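Local coordinates for chromosomal replication initiator protein DnaA (PDB 1L8Q) that binds ATP and the replication origin to initiate chromosomal replication, its AAA+ region supporting oligomer formation and its helix-turn-helix region binding duplex DNA, at residues D2-I14 with G49-K63. Sequence-based numbering, arbitrary orientation.
Sequences DFLNPKYTLENFI and GKTHLLQAAGNEAKK. With MG (magnesium ion), chain B; ADP (adenosine-5'-diphosphate), chain C.
H52 reaches from helix 50-63 between Y8 and F13, each turning a ring edge to one of its faces, the Y8 pair offset and the F13 pair with planes at 66°. H52 CG anti to the backbone N (chi1 -176°) carries the imidazole to the loop, where H52 NE2 donates to T9 O at 3.2 Å; T9 O lies in the ring plane, the donor 40° out of the carbonyl plane. H52 ND1 meets ADP O2' at 2.6 Å in a nearly straight bond. The F13 ring lies between L53 CD1 and ADP N6, one over each face, and I14 N and O grip the adenine edge. At the phosphate end, P-loop K50 and T51 hold ADP, and T51 OG1 binds magnesium and hydrogen-bonds to D105. Farther on, N59 ND2 donates to Y8 O at 2.9 Å, the A56 methyl packs on the T9-L10 backbone, and K62 NZ closes a 2.9 Å salt bridge to D2 OD2. An alanine in place of H52 would probably leave T9 O and the ribose hydroxyl without this partner and open a gap between Y8 and F13. One imidazole ties helix, loop 2-14 and ribose together, consistent with the bound nucleotide helping to seat the loop.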
loop_
_atom_site.group_PDB
_atom_site.type_symbol
_atom_site.label_atom_id
_atom_site.label_comp_id
_atom_site.label_asym_id
_atom_site.label_seq_id
_atom_site.Cartn_x
_atom_site.Cartn_y
_atom_site.Cartn_z
ATOM N N ASP A 2 -11.687 4.413 -21.939
ATOM C CA ASP A 2 -10.724 3.347 -21.495
ATOM C C ASP A 2 -10.101 3.620 -20.111
ATOM O O ASP A 2 -9.927 2.706 -19.314
ATOM C CB ASP A 2 -9.641 3.086 -22.557
ATOM C CG ASP A 2 -8.696 4.244 -22.726
ATOM O OD1 ASP A 2 -8.405 4.925 -21.725
ATOM O OD2 ASP A 2 -8.173 4.536 -23.823
ATOM N N PHE A 3 -9.774 4.880 -19.842
ATOM C CA PHE A 3 -9.288 5.303 -18.524
ATOM C C PHE A 3 -7.810 5.040 -18.299
ATOM O O PHE A 3 -7.356 4.949 -17.176
ATOM C CB PHE A 3 -10.149 4.695 -17.406
ATOM C CG PHE A 3 -11.615 4.956 -17.578
ATOM C CD1 PHE A 3 -12.418 4.048 -18.249
ATOM C CD2 PHE A 3 -12.184 6.136 -17.107
ATOM C CE1 PHE A 3 -13.770 4.294 -18.436
ATOM C CE2 PHE A 3 -13.532 6.395 -17.286
ATOM C CZ PHE A 3 -14.331 5.475 -17.959
ATOM N N LEU A 4 -7.055 4.962 -19.375
ATOM C CA LEU A 4 -5.636 4.744 -19.264
ATOM C C LEU A 4 -4.854 6.048 -19.098
ATOM O O LEU A 4 -5.172 7.062 -19.716
ATOM C CB LEU A 4 -5.140 3.983 -20.481
ATOM C CG LEU A 4 -5.734 2.587 -20.635
ATOM C CD1 LEU A 4 -5.497 2.060 -22.031
ATOM C CD2 LEU A 4 -5.153 1.648 -19.595
ATOM N N ASN A 5 -3.824 6.002 -18.258
ATOM C CA ASN A 5 -2.926 7.126 -18.033
ATOM C C ASN A 5 -1.613 6.849 -18.758
ATOM O O ASN A 5 -0.812 6.025 -18.324
ATOM C CB ASN A 5 -2.667 7.274 -16.537
ATOM C CG ASN A 5 -2.119 8.634 -16.164
ATOM O OD1 ASN A 5 -2.783 9.407 -15.481
ATOM N ND2 ASN A 5 -0.900 8.921 -16.589
ATOM N N PRO A 6 -1.398 7.531 -19.868
ATOM C CA PRO A 6 -0.229 7.284 -20.718
ATOM C C PRO A 6 1.098 7.187 -19.975
ATOM O O PRO A 6 2.007 6.538 -20.493
ATOM C CB PRO A 6 -0.215 8.501 -21.644
ATOM C CG PRO A 6 -1.633 8.903 -21.743
ATOM C CD PRO A 6 -2.261 8.591 -20.402
ATOM N N LYS A 7 1.209 7.799 -18.795
ATOM C CA LYS A 7 2.491 7.845 -18.077
ATOM C C LYS A 7 3.052 6.474 -17.655
ATOM O O LYS A 7 4.245 6.334 -17.445
ATOM C CB LYS A 7 2.413 8.783 -16.865
ATOM C CG LYS A 7 1.971 8.114 -15.572
ATOM C CD LYS A 7 1.823 9.117 -14.425
ATOM C CE LYS A 7 1.260 8.434 -13.164
ATOM N NZ LYS A 7 1.164 9.363 -11.994
ATOM N N TYR A 8 2.188 5.473 -17.529
ATOM C CA TYR A 8 2.628 4.135 -17.142
ATOM C C TYR A 8 2.981 3.336 -18.376
ATOM O O TYR A 8 2.118 3.111 -19.220
ATOM C CB TYR A 8 1.503 3.393 -16.430
ATOM C CG TYR A 8 0.960 4.033 -15.172
ATOM C CD1 TYR A 8 1.719 4.095 -14.015
ATOM C CD2 TYR A 8 -0.347 4.507 -15.125
ATOM C CE1 TYR A 8 1.199 4.636 -12.854
ATOM C CE2 TYR A 8 -0.872 5.044 -13.976
ATOM C CZ TYR A 8 -0.102 5.104 -12.843
ATOM O OH TYR A 8 -0.627 5.647 -11.695
ATOM N N THR A 9 4.224 2.881 -18.493
ATOM C CA THR A 9 4.567 2.035 -19.627
ATOM C C THR A 9 5.449 0.859 -19.263
ATOM O O THR A 9 6.169 0.888 -18.264
ATOM C CB THR A 9 5.230 2.843 -20.760
ATOM O OG1 THR A 9 6.651 2.924 -20.538
ATOM C CG2 THR A 9 4.756 4.308 -20.757
ATOM N N LEU A 10 5.398 -0.176 -20.094
ATOM C CA LEU A 10 6.236 -1.338 -19.911
ATOM C C LEU A 10 7.657 -0.889 -20.071
ATOM O O LEU A 10 8.581 -1.516 -19.592
ATOM C CB LEU A 10 5.936 -2.390 -20.971
ATOM C CG LEU A 10 4.778 -3.348 -20.742
ATOM C CD1 LEU A 10 4.669 -3.713 -19.283
ATOM C CD2 LEU A 10 3.518 -2.709 -21.203
ATOM N N GLU A 11 7.833 0.203 -20.783
ATOM C CA GLU A 11 9.166 0.698 -21.051
ATOM C C GLU A 11 9.765 1.442 -19.845
ATOM O O GLU A 11 10.980 1.418 -19.642
ATOM C CB GLU A 11 9.176 1.548 -22.327
ATOM C CG GLU A 11 8.349 0.942 -23.468
ATOM C CD GLU A 11 7.121 1.781 -23.846
ATOM O OE1 GLU A 11 7.295 2.890 -24.437
ATOM O OE2 GLU A 11 5.979 1.320 -23.579
ATOM N N ASN A 12 8.920 2.087 -19.040
ATOM C CA ASN A 12 9.421 2.713 -17.819
ATOM C C ASN A 12 9.144 1.908 -16.565
ATOM O O ASN A 12 9.218 2.428 -15.459
ATOM C CB ASN A 12 8.995 4.186 -17.659
ATOM C CG ASN A 12 7.491 4.394 -17.769
ATOM O OD1 ASN A 12 7.047 5.388 -18.338
ATOM N ND2 ASN A 12 6.701 3.466 -17.209
ATOM N N PHE A 13 8.806 0.637 -16.743
ATOM C CA PHE A 13 8.697 -0.266 -15.611
ATOM C C PHE A 13 10.080 -0.845 -15.401
ATOM O O PHE A 13 10.615 -1.524 -16.285
ATOM C CB PHE A 13 7.697 -1.389 -15.895
ATOM C CG PHE A 13 7.347 -2.229 -14.683
ATOM C CD1 PHE A 13 6.334 -1.837 -13.814
ATOM C CD2 PHE A 13 8.009 -3.424 -14.435
ATOM C CE1 PHE A 13 6.006 -2.620 -12.711
ATOM C CE2 PHE A 13 7.678 -4.208 -13.342
ATOM C CZ PHE A 13 6.678 -3.805 -12.481
ATOM N N ILE A 14 10.690 -0.535 -14.265
ATOM C CA ILE A 14 11.992 -1.099 -13.948
ATOM C C ILE A 14 11.824 -2.520 -13.413
ATOM O O ILE A 14 10.940 -2.790 -12.615
ATOM C CB ILE A 14 12.742 -0.215 -12.935
ATOM C CG1 ILE A 14 12.772 1.232 -13.427
ATOM C CG2 ILE A 14 14.165 -0.730 -12.718
ATOM C CD1 ILE A 14 13.537 2.170 -12.531
ATOM N N GLY A 49 3.642 -1.874 -7.898
ATOM C CA GLY A 49 3.664 -1.963 -9.348
ATOM C C GLY A 49 2.388 -2.461 -10.014
ATOM O O GLY A 49 2.293 -2.470 -11.244
ATOM N N LYS A 50 1.406 -2.870 -9.217
ATOM C CA LYS A 50 0.167 -3.418 -9.768
ATOM C C LYS A 50 -0.520 -2.475 -10.771
ATOM O O LYS A 50 -0.761 -2.845 -11.916
ATOM C CB LYS A 50 -0.797 -3.834 -8.636
ATOM C CG LYS A 50 -0.176 -4.807 -7.640
ATOM C CD LYS A 50 -1.151 -5.208 -6.528
ATOM C CE LYS A 50 -1.791 -3.992 -5.880
ATOM N NZ LYS A 50 -0.857 -3.216 -5.002
ATOM N N THR A 51 -0.818 -1.255 -10.355
ATOM C CA THR A 51 -1.541 -0.358 -11.231
ATOM C C THR A 51 -0.673 0.018 -12.426
ATOM O O THR A 51 -1.114 0.021 -13.570
ATOM C CB THR A 51 -2.007 0.879 -10.463
ATOM O OG1 THR A 51 -2.954 0.491 -9.451
ATOM C CG2 THR A 51 -2.821 1.816 -11.374
ATOM N N HIS A 52 0.579 0.306 -12.160
ATOM C CA HIS A 52 1.489 0.648 -13.211
ATOM C C HIS A 52 1.512 -0.448 -14.284
ATOM O O HIS A 52 1.440 -0.168 -15.483
ATOM C CB HIS A 52 2.879 0.836 -12.621
ATOM C CG HIS A 52 3.895 1.292 -13.613
ATOM N ND1 HIS A 52 4.708 2.383 -13.395
ATOM C CD2 HIS A 52 4.228 0.810 -14.834
ATOM C CE1 HIS A 52 5.508 2.547 -14.435
ATOM N NE2 HIS A 52 5.237 1.604 -15.321
ATOM N N LEU A 53 1.617 -1.698 -13.852
ATOM C CA LEU A 53 1.721 -2.804 -14.783
ATOM C C LEU A 53 0.418 -3.009 -15.575
ATOM O O LEU A 53 0.457 -3.240 -16.796
ATOM C CB LEU A 53 2.115 -4.070 -14.036
ATOM C CG LEU A 53 2.658 -5.263 -14.803
ATOM C CD1 LEU A 53 3.824 -4.855 -15.670
ATOM C CD2 LEU A 53 3.093 -6.312 -13.802
ATOM N N LEU A 54 -0.727 -2.927 -14.899
ATOM C CA LEU A 54 -2.000 -3.082 -15.602
ATOM C C LEU A 54 -2.126 -2.013 -16.680
ATOM O O LEU A 54 -2.464 -2.297 -17.831
ATOM C CB LEU A 54 -3.176 -2.969 -14.642
ATOM C CG LEU A 54 -3.818 -4.256 -14.127
ATOM C CD1 LEU A 54 -2.791 -5.214 -13.586
ATOM C CD2 LEU A 54 -4.859 -3.898 -13.068
ATOM N N GLN A 55 -1.828 -0.779 -16.307
ATOM C CA GLN A 55 -1.990 0.313 -17.226
ATOM C C GLN A 55 -0.955 0.315 -18.342
ATOM O O GLN A 55 -1.219 0.792 -19.451
ATOM C CB GLN A 55 -1.988 1.635 -16.479
ATOM C CG GLN A 55 -3.093 1.731 -15.469
ATOM C CD GLN A 55 -3.958 2.933 -15.700
ATOM O OE1 GLN A 55 -4.748 3.306 -14.839
ATOM N NE2 GLN A 55 -3.823 3.538 -16.862
ATOM N N ALA A 56 0.227 -0.206 -18.059
ATOM C CA ALA A 56 1.235 -0.289 -19.099
ATOM C C ALA A 56 0.788 -1.321 -20.134
ATOM O O ALA A 56 0.962 -1.110 -21.331
ATOM C CB ALA A 56 2.570 -0.641 -18.526
ATOM N N ALA A 57 0.205 -2.429 -19.675
ATOM C CA ALA A 57 -0.325 -3.431 -20.591
ATOM C C ALA A 57 -1.409 -2.807 -21.458
ATOM O O ALA A 57 -1.411 -2.968 -22.668
ATOM C CB ALA A 57 -0.892 -4.644 -19.813
ATOM N N GLY A 58 -2.333 -2.098 -20.825
ATOM C CA GLY A 58 -3.420 -1.478 -21.539
ATOM C C GLY A 58 -2.909 -0.515 -22.587
ATOM O O GLY A 58 -3.357 -0.531 -23.729
ATOM N N ASN A 59 -1.961 0.328 -22.212
ATOM C CA ASN A 59 -1.424 1.275 -23.176
ATOM C C ASN A 59 -0.815 0.577 -24.383
ATOM O O ASN A 59 -0.973 1.044 -25.512
ATOM C CB ASN A 59 -0.419 2.229 -22.531
ATOM C CG ASN A 59 -1.079 3.217 -21.616
ATOM O OD1 ASN A 59 -2.227 3.594 -21.826
ATOM N ND2 ASN A 59 -0.376 3.624 -20.579
ATOM N N GLU A 60 -0.131 -0.540 -24.142
ATOM C CA GLU A 60 0.454 -1.325 -25.214
ATOM C C GLU A 60 -0.622 -1.876 -26.129
ATOM O O GLU A 60 -0.559 -1.706 -27.351
ATOM C CB GLU A 60 1.255 -2.494 -24.654
ATOM C CG GLU A 60 2.748 -2.356 -24.796
ATOM C CD GLU A 60 3.197 -2.378 -26.236
ATOM O OE1 GLU A 60 3.032 -3.424 -26.893
ATOM O OE2 GLU A 60 3.720 -1.347 -26.715
ATOM N N ALA A 61 -1.603 -2.554 -25.542
ATOM C CA ALA A 61 -2.654 -3.163 -26.333
ATOM C C ALA A 61 -3.379 -2.105 -27.168
ATOM O O ALA A 61 -3.821 -2.375 -28.289
ATOM C CB ALA A 61 -3.625 -3.917 -25.444
ATOM N N LYS A 62 -3.479 -0.893 -26.637
ATOM C CA LYS A 62 -4.183 0.159 -27.352
ATOM C C LYS A 62 -3.331 0.690 -28.489
ATOM O O LYS A 62 -3.816 0.941 -29.590
ATOM C CB LYS A 62 -4.572 1.298 -26.412
ATOM C CG LYS A 62 -5.511 2.288 -27.048
ATOM C CD LYS A 62 -6.079 3.250 -26.030
ATOM C CE LYS A 62 -5.076 4.334 -25.699
ATOM N NZ LYS A 62 -5.747 5.518 -25.101
ATOM N N LYS A 63 -2.050 0.854 -28.206
ATOM C CA LYS A 63 -1.105 1.330 -29.193
ATOM C C LYS A 63 -1.007 0.324 -30.336
ATOM O O LYS A 63 -0.567 0.654 -31.431
ATOM C CB LYS A 63 0.258 1.567 -28.533
ATOM C CG LYS A 63 1.454 1.600 -29.477
ATOM C CD LYS A 63 2.720 2.037 -28.735
ATOM C CE LYS A 63 2.607 1.730 -27.246
ATOM N NZ LYS A 63 3.891 1.930 -26.506
HETATM MG MG MG B . -2.495 0.440 -7.563
HETATM P PB ADP C . 0.295 -0.244 -6.599
HETATM O O1B ADP C . -0.740 -0.131 -7.729
HETATM O O2B ADP C . 0.830 -1.630 -6.385
HETATM O O3B ADP C . -0.108 0.469 -5.347
HETATM P PA ADP C . 1.447 1.484 -8.389
HETATM O O1A ADP C . 1.360 0.681 -9.674
HETATM O O2A ADP C . 0.250 2.394 -8.176
HETATM O O3A ADP C . 1.571 0.529 -7.120
HETATM O "O5'" ADP C . 2.816 2.294 -8.355
HETATM C "C5'" ADP C . 3.099 3.191 -7.296
HETATM C "C4'" ADP C . 4.102 4.174 -7.848
HETATM O "O4'" ADP C . 5.407 3.566 -7.919
HETATM C "C3'" ADP C . 3.726 4.528 -9.270
HETATM O "O3'" ADP C . 4.150 5.871 -9.448
HETATM C "C2'" ADP C . 4.581 3.590 -10.093
HETATM O "O2'" ADP C . 4.865 4.008 -11.417
HETATM C "C1'" ADP C . 5.841 3.479 -9.278
HETATM N N9 ADP C . 6.416 2.156 -9.554
HETATM C C8 ADP C . 5.997 0.975 -9.044
HETATM N N7 ADP C . 6.767 -0.046 -9.528
HETATM C C5 ADP C . 7.666 0.484 -10.365
HETATM C C6 ADP C . 8.759 -0.025 -11.204
HETATM N N6 ADP C . 9.053 -1.334 -11.253
HETATM N N1 ADP C . 9.462 0.857 -11.925
HETATM C C2 ADP C . 9.197 2.179 -11.891
HETATM N N3 ADP C . 8.212 2.704 -11.139
HETATM C C4 ADP C . 7.434 1.927 -10.381
HETATM O O HOH W 1 -2.666 0.311 -5.401
HETATM O O HOH W 2 -3.606 -1.427 -7.489
HETATM O O HOH W 3 -2.079 2.164 -7.162
HETATM O O HOH W 4 -4.496 0.977 -7.237
#